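Catalase (Pseudomonas syringae, PDB 1M7S) breaks down hydrogen peroxide into water and oxygen with the help of heme, protecting the cell from the toxic effects of the peroxide. Local coordinates at residues A[65-68]-A[69-72]; A[76-79]-A[80-83]. All blocks are in the same frame, centred on the assembly; numbering follows the deposited sequence.

Contact 1. Residues A[65-68]-A[69-72]; sequences SADI and SDLS
D67 OD2 accepts two hydrogen bonds from S69. S69 OG donates to the syn lone pair of D67 OD2 at 2.9 Å, and S69 N reaches the same oxygen at 3.1 Å from the anti side, 28° out of the carboxylate plane. With CG anti to the backbone N (chi1 179°), the D67 carboxylate lies on the carbonyl side, near S69. One residue on, the carbonyl of I68 is also gripped twice: S72 N lies 2.9 Å from I68 O and nearly in line with the C=O, whereas L71 N, at 2.8 Å, comes from above the carbonyl plane. The carboxylate of D70 stands 3.6 Å from that of D67 (OD1 to OD2), their planes 62° apart; two negative groups this close probably raise each other's affinity for protons, and the two donors of S69 may offset part of this. On the buried flank I68 CB rests 4.1 Å from L71 CG, and I68 CG2 meets L71 CD1, while I68 also packs on K285 and I287 of strand 284-295. The bond from S69 N to the D67 carboxylate makes an Asx turn, reinforced by the S69 hydroxyl, here leading into a short helix-like turn between strands 55-64 and 82-90.

Contact 2. Residues A[76-79]-A[80-83]; sequences VFKS and GEKT
K78 and E81 meet across a tight turn through a salt bridge. From CB the lysine chain starts out extended, CG anti to the backbone N (chi1 162°), and then bends at its last two torsions, which brings the tip round to the glutamate. CD only grazes E81 OE1, CE comes to 3.6 Å from that oxygen, and K78 NZ closes on E81 OE1 at 2.7 Å, nearly along its C-O axis. NZ also lies 3.8 Å from E81 CB, so the ammonium sits beside the root of the glutamate chain as well as its end. The glutamate does its share by folding at chi2 (86°), which swings the carboxylate back toward the lysine. The backbone here makes a type II beta turn from K78 to E81, closed by E81 N donating to K78 O at 2.8 Å; G80 fills its third position with positive phi. Farther from the turn, one water bridges the two arms: it donates to V76 O (2.8 Å) and to E81 O, and accepts from T83 OG1. V76 CG2 comes 3.8 Å from T83 OG1, the two side chains crossing at about a right angle, and both also pack on F112 and T114 of strand 107-114. The ion pair thus spans the same two residues as the turn's closing bond, so charge attraction probably adds to the backbone hydrogen bond in holding the ends together, while the water bonds to two carbonyls and a threonine hydroxyl farther along the arms.

How the contacts relate
Both contacts belong to the connection between neighbouring antiparallel strands 55-64 and 82-90 of the catalase beta barrel, with contact 1 first along the chain and contact 2 leading into the second strand. Their centres are about 10 Å apart, and they touch directly. The ring of F77 packs against I68, F77 CG lying 3.7 Å from I68 CD1, and against S72, whose hydroxyl bonds to G316 O and A74 N; S79 lies against the backbone of S65 and A66. At the strand ends G80 and E81 pair with A64, and S65 with I287. The connection is therefore folded back on itself and fastened to the sheet, away from the probable catalytic residues H52 and N124 and the probable heme ligand Y332.

Contact 1. Residues A[65-68]-A[69-72]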
ATOM      1  N   SER A  65      37.098 -10.732 -20.003  1.00 12.57           N
ATOM      2  CA  SER A  65      38.224 -11.106 -20.851  1.00 15.30           C
ATOM      3  C   SER A  65      39.608 -10.817 -20.300  1.00 15.01           C
ATOM      4  O   SER A  65      40.535 -10.824 -21.132  1.00 16.50           O
ATOM      5  CB  SER A  65      38.110 -10.377 -22.196  1.00 16.19           C
ATOM      6  OG  SER A  65      38.117  -8.967 -22.037  1.00 18.74           O
ATOM      7  N   ALA A  66      39.764 -10.481 -19.031  1.00 15.27           N
ATOM      8  CA  ALA A  66      41.112 -10.169 -18.565  1.00 16.67           C
ATOM      9  C   ALA A  66      41.353 -10.822 -17.214  1.00 16.66           C
ATOM     10  O   ALA A  66      40.411 -11.282 -16.576  1.00 15.03           O
ATOM     11  CB  ALA A  66      41.273  -8.646 -18.448  1.00 17.16           C
ATOM     12  N   ASP A  67      42.619 -10.791 -16.807  1.00 17.17           N
ATOM     13  CA  ASP A  67      42.973 -11.307 -15.491  1.00 19.39           C
ATOM     14  C   ASP A  67      42.984 -10.123 -14.525  1.00 18.43           C
ATOM     15  O   ASP A  67      43.948  -9.323 -14.554  1.00 18.19           O
ATOM     16  CB  ASP A  67      44.366 -11.952 -15.461  1.00 21.60           C
ATOM     17  CG  ASP A  67      44.728 -12.453 -14.077  1.00 24.34           C
ATOM     18  OD1 ASP A  67      45.884 -12.943 -13.913  1.00 26.68           O
ATOM     19  OD2 ASP A  67      43.924 -12.408 -13.121  1.00 24.22           O
ATOM     20  N   ILE A  68      41.946  -9.971 -13.725  1.00 16.87           N
ATOM     21  CA  ILE A  68      41.948  -8.898 -12.726  1.00 15.23           C
ATOM     22  C   ILE A  68      41.736  -9.508 -11.348  1.00 16.15           C
ATOM     23  O   ILE A  68      41.293  -8.880 -10.375  1.00 15.07           O
ATOM     24  CB  ILE A  68      41.045  -7.686 -12.987  1.00 15.07           C
ATOM     25  CG1 ILE A  68      39.586  -8.106 -13.160  1.00 14.03           C
ATOM     26  CG2 ILE A  68      41.523  -6.852 -14.184  1.00 15.37           C
ATOM     27  CD1 ILE A  68      38.643  -6.912 -13.079  1.00 15.83           C
ATOM     28  N   SER A  69      42.269 -10.724 -11.112  1.00 17.96           N
ATOM     29  CA  SER A  69      42.189 -11.387  -9.803  1.00 20.38           C
ATOM     30  C   SER A  69      42.907 -10.604  -8.710  1.00 20.95           C
ATOM     31  O   SER A  69      42.596 -10.588  -7.511  1.00 21.62           O
ATOM     32  CB  SER A  69      42.751 -12.825  -9.930  1.00 22.12           C
ATOM     33  OG  SER A  69      44.122 -12.686 -10.291  1.00 25.01           O
ATOM     34  N   ASP A  70      43.910  -9.832  -9.092  1.00 20.91           N
ATOM     35  CA  ASP A  70      44.702  -8.889  -8.334  1.00 24.16           C
ATOM     36  C   ASP A  70      43.866  -7.729  -7.789  1.00 21.24           C
ATOM     37  O   ASP A  70      44.113  -7.144  -6.729  1.00 21.02           O
ATOM     38  CB  ASP A  70      45.795  -8.399  -9.311  1.00 26.90           C
ATOM     39  CG  ASP A  70      45.343  -8.449 -10.771  1.00 31.07           C
ATOM     40  OD1 ASP A  70      45.372  -9.509 -11.485  1.00 30.50           O
ATOM     41  OD2 ASP A  70      44.889  -7.396 -11.292  1.00 32.90           O
ATOM     42  N   LEU A  71      42.796  -7.358  -8.504  1.00 17.99           N
ATOM     43  CA  LEU A  71      41.885  -6.308  -8.094  1.00 15.25           C
ATOM     44  C   LEU A  71      40.642  -6.867  -7.394  1.00 14.92           C
ATOM     45  O   LEU A  71      40.213  -6.293  -6.375  1.00 15.33           O
ATOM     46  CB  LEU A  71      41.395  -5.531  -9.335  1.00 14.47           C
ATOM     47  CG  LEU A  71      42.463  -4.964 -10.284  1.00 16.73           C
ATOM     48  CD1 LEU A  71      41.812  -3.980 -11.250  1.00 19.61           C
ATOM     49  CD2 LEU A  71      43.642  -4.330  -9.559  1.00 19.42           C
ATOM     50  N   SER A  72      40.045  -7.920  -7.935  1.00 12.76           N
ATOM     51  CA  SER A  72      38.780  -8.403  -7.345  1.00 11.68           C
ATOM     52  C   SER A  72      38.673  -9.916  -7.371  1.00 11.15           C
ATOM     53  O   SER A  72      39.050 -10.542  -8.349  1.00 11.43           O
ATOM     54  CB  SER A  72      37.605  -7.759  -8.120  1.00 11.64           C
ATOM     55  OG  SER A  72      36.348  -8.143  -7.560  1.00 13.49           O
TER

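Contact 2. Residues A[76-79]-A[80-83]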
ATOM      1  N   VAL A  76      32.243 -12.609 -11.644  1.00 10.94           N
ATOM      2  CA  VAL A  76      31.852 -11.919 -12.865  1.00 10.39           C
ATOM      3  C   VAL A  76      33.022 -11.402 -13.678  1.00  9.77           C
ATOM      4  O   VAL A  76      32.928 -11.246 -14.902  1.00 11.42           O
ATOM      5  CB  VAL A  76      30.847 -10.758 -12.512  1.00  9.32           C
ATOM      6  CG1 VAL A  76      31.549  -9.677 -11.692  1.00  8.31           C
ATOM      7  CG2 VAL A  76      30.224 -10.182 -13.758  1.00 10.54           C
ATOM      8  N   PHE A  77      34.198 -11.146 -13.088  1.00 11.25           N
ATOM      9  CA  PHE A  77      35.362 -10.673 -13.768  1.00 10.69           C
ATOM     10  C   PHE A  77      36.348 -11.793 -14.178  1.00 13.61           C
ATOM     11  O   PHE A  77      37.343 -11.457 -14.812  1.00 11.82           O
ATOM     12  CB  PHE A  77      36.125  -9.707 -12.856  1.00 11.69           C
ATOM     13  CG  PHE A  77      35.331  -8.518 -12.364  1.00 14.86           C
ATOM     14  CD1 PHE A  77      35.227  -8.270 -11.006  1.00 15.04           C
ATOM     15  CD2 PHE A  77      34.697  -7.683 -13.266  1.00 14.35           C
ATOM     16  CE1 PHE A  77      34.523  -7.154 -10.557  1.00 17.47           C
ATOM     17  CE2 PHE A  77      33.984  -6.588 -12.825  1.00 17.23           C
ATOM     18  CZ  PHE A  77      33.896  -6.318 -11.461  1.00 15.56           C
ATOM     19  N   LYS A  78      36.033 -13.040 -13.866  1.00 11.45           N
ATOM     20  CA  LYS A  78      36.961 -14.139 -14.268  1.00 14.78           C
ATOM     21  C   LYS A  78      36.977 -14.315 -15.761  1.00 13.38           C
ATOM     22  O   LYS A  78      35.925 -14.478 -16.406  1.00 14.14           O
ATOM     23  CB  LYS A  78      36.456 -15.376 -13.545  1.00 18.83           C
ATOM     24  CG  LYS A  78      36.920 -16.729 -14.044  1.00 25.81           C
ATOM     25  CD  LYS A  78      36.292 -17.788 -13.128  1.00 29.06           C
ATOM     26  CE  LYS A  78      35.820 -18.964 -13.958  1.00 31.86           C
ATOM     27  NZ  LYS A  78      35.056 -18.550 -15.175  1.00 32.35           N
ATOM     28  N   SER A  79      38.127 -14.286 -16.416  1.00 13.72           N
ATOM     29  CA  SER A  79      38.275 -14.399 -17.842  1.00 13.78           C
ATOM     30  C   SER A  79      37.502 -15.564 -18.451  1.00 14.20           C
ATOM     31  O   SER A  79      37.556 -16.662 -17.922  1.00 13.07           O
ATOM     32  CB  SER A  79      39.772 -14.542 -18.202  1.00 15.27           C
ATOM     33  OG  SER A  79      39.897 -14.237 -19.558  1.00 15.82           O
ATOM     34  N   GLY A  80      36.679 -15.216 -19.448  1.00 14.81           N
ATOM     35  CA  GLY A  80      35.785 -16.143 -20.132  1.00 13.58           C
ATOM     36  C   GLY A  80      34.468 -16.386 -19.398  1.00 15.36           C
ATOM     37  O   GLY A  80      33.582 -17.117 -19.884  1.00 14.26           O
ATOM     38  N   GLU A  81      34.282 -15.784 -18.204  1.00 11.73           N
ATOM     39  CA  GLU A  81      33.024 -16.008 -17.507  1.00 11.84           C
ATOM     40  C   GLU A  81      31.922 -15.270 -18.275  1.00 12.07           C
ATOM     41  O   GLU A  81      32.093 -14.078 -18.516  1.00 12.65           O
ATOM     42  CB  GLU A  81      33.065 -15.495 -16.066  1.00 14.08           C
ATOM     43  CG  GLU A  81      31.718 -15.628 -15.354  1.00 17.08           C
ATOM     44  CD  GLU A  81      31.502 -16.977 -14.719  1.00 19.71           C
ATOM     45  OE1 GLU A  81      32.461 -17.794 -14.751  1.00 22.83           O
ATOM     46  OE2 GLU A  81      30.426 -17.259 -14.134  1.00 21.84           O
ATOM     47  N   LYS A  82      30.814 -15.957 -18.524  1.00 12.85           N
ATOM     48  CA  LYS A  82      29.693 -15.314 -19.243  1.00 14.77           C
ATOM     49  C   LYS A  82      28.560 -15.155 -18.258  1.00 14.11           C
ATOM     50  O   LYS A  82      28.148 -16.112 -17.592  1.00 13.52           O
ATOM     51  CB  LYS A  82      29.288 -16.179 -20.431  1.00 17.72           C
ATOM     52  CG  LYS A  82      28.530 -15.509 -21.545  1.00 21.52           C
ATOM     53  CD  LYS A  82      28.442 -16.412 -22.772  1.00 25.30           C
ATOM     54  CE  LYS A  82      29.791 -16.932 -23.248  1.00 28.13           C
ATOM     55  NZ  LYS A  82      30.733 -15.846 -23.683  1.00 28.42           N
ATOM     56  N   THR A  83      28.053 -13.902 -18.168  1.00 12.72           N
ATOM     57  CA  THR A  83      27.009 -13.597 -17.207  1.00 11.28           C
ATOM     58  C   THR A  83      25.815 -12.928 -17.913  1.00  9.78           C
ATOM     59  O   THR A  83      26.057 -11.973 -18.629  1.00  9.38           O
ATOM     60  CB  THR A  83      27.609 -12.571 -16.203  1.00 11.82           C
ATOM     61  OG1 THR A  83      28.620 -13.247 -15.403  1.00 13.83           O
ATOM     62  CG2 THR A  83      26.549 -12.060 -15.254  1.00 12.17           C
TER
HETATM   63  O   HOH W   1      30.943 -12.385 -16.523  1.00 11.16           O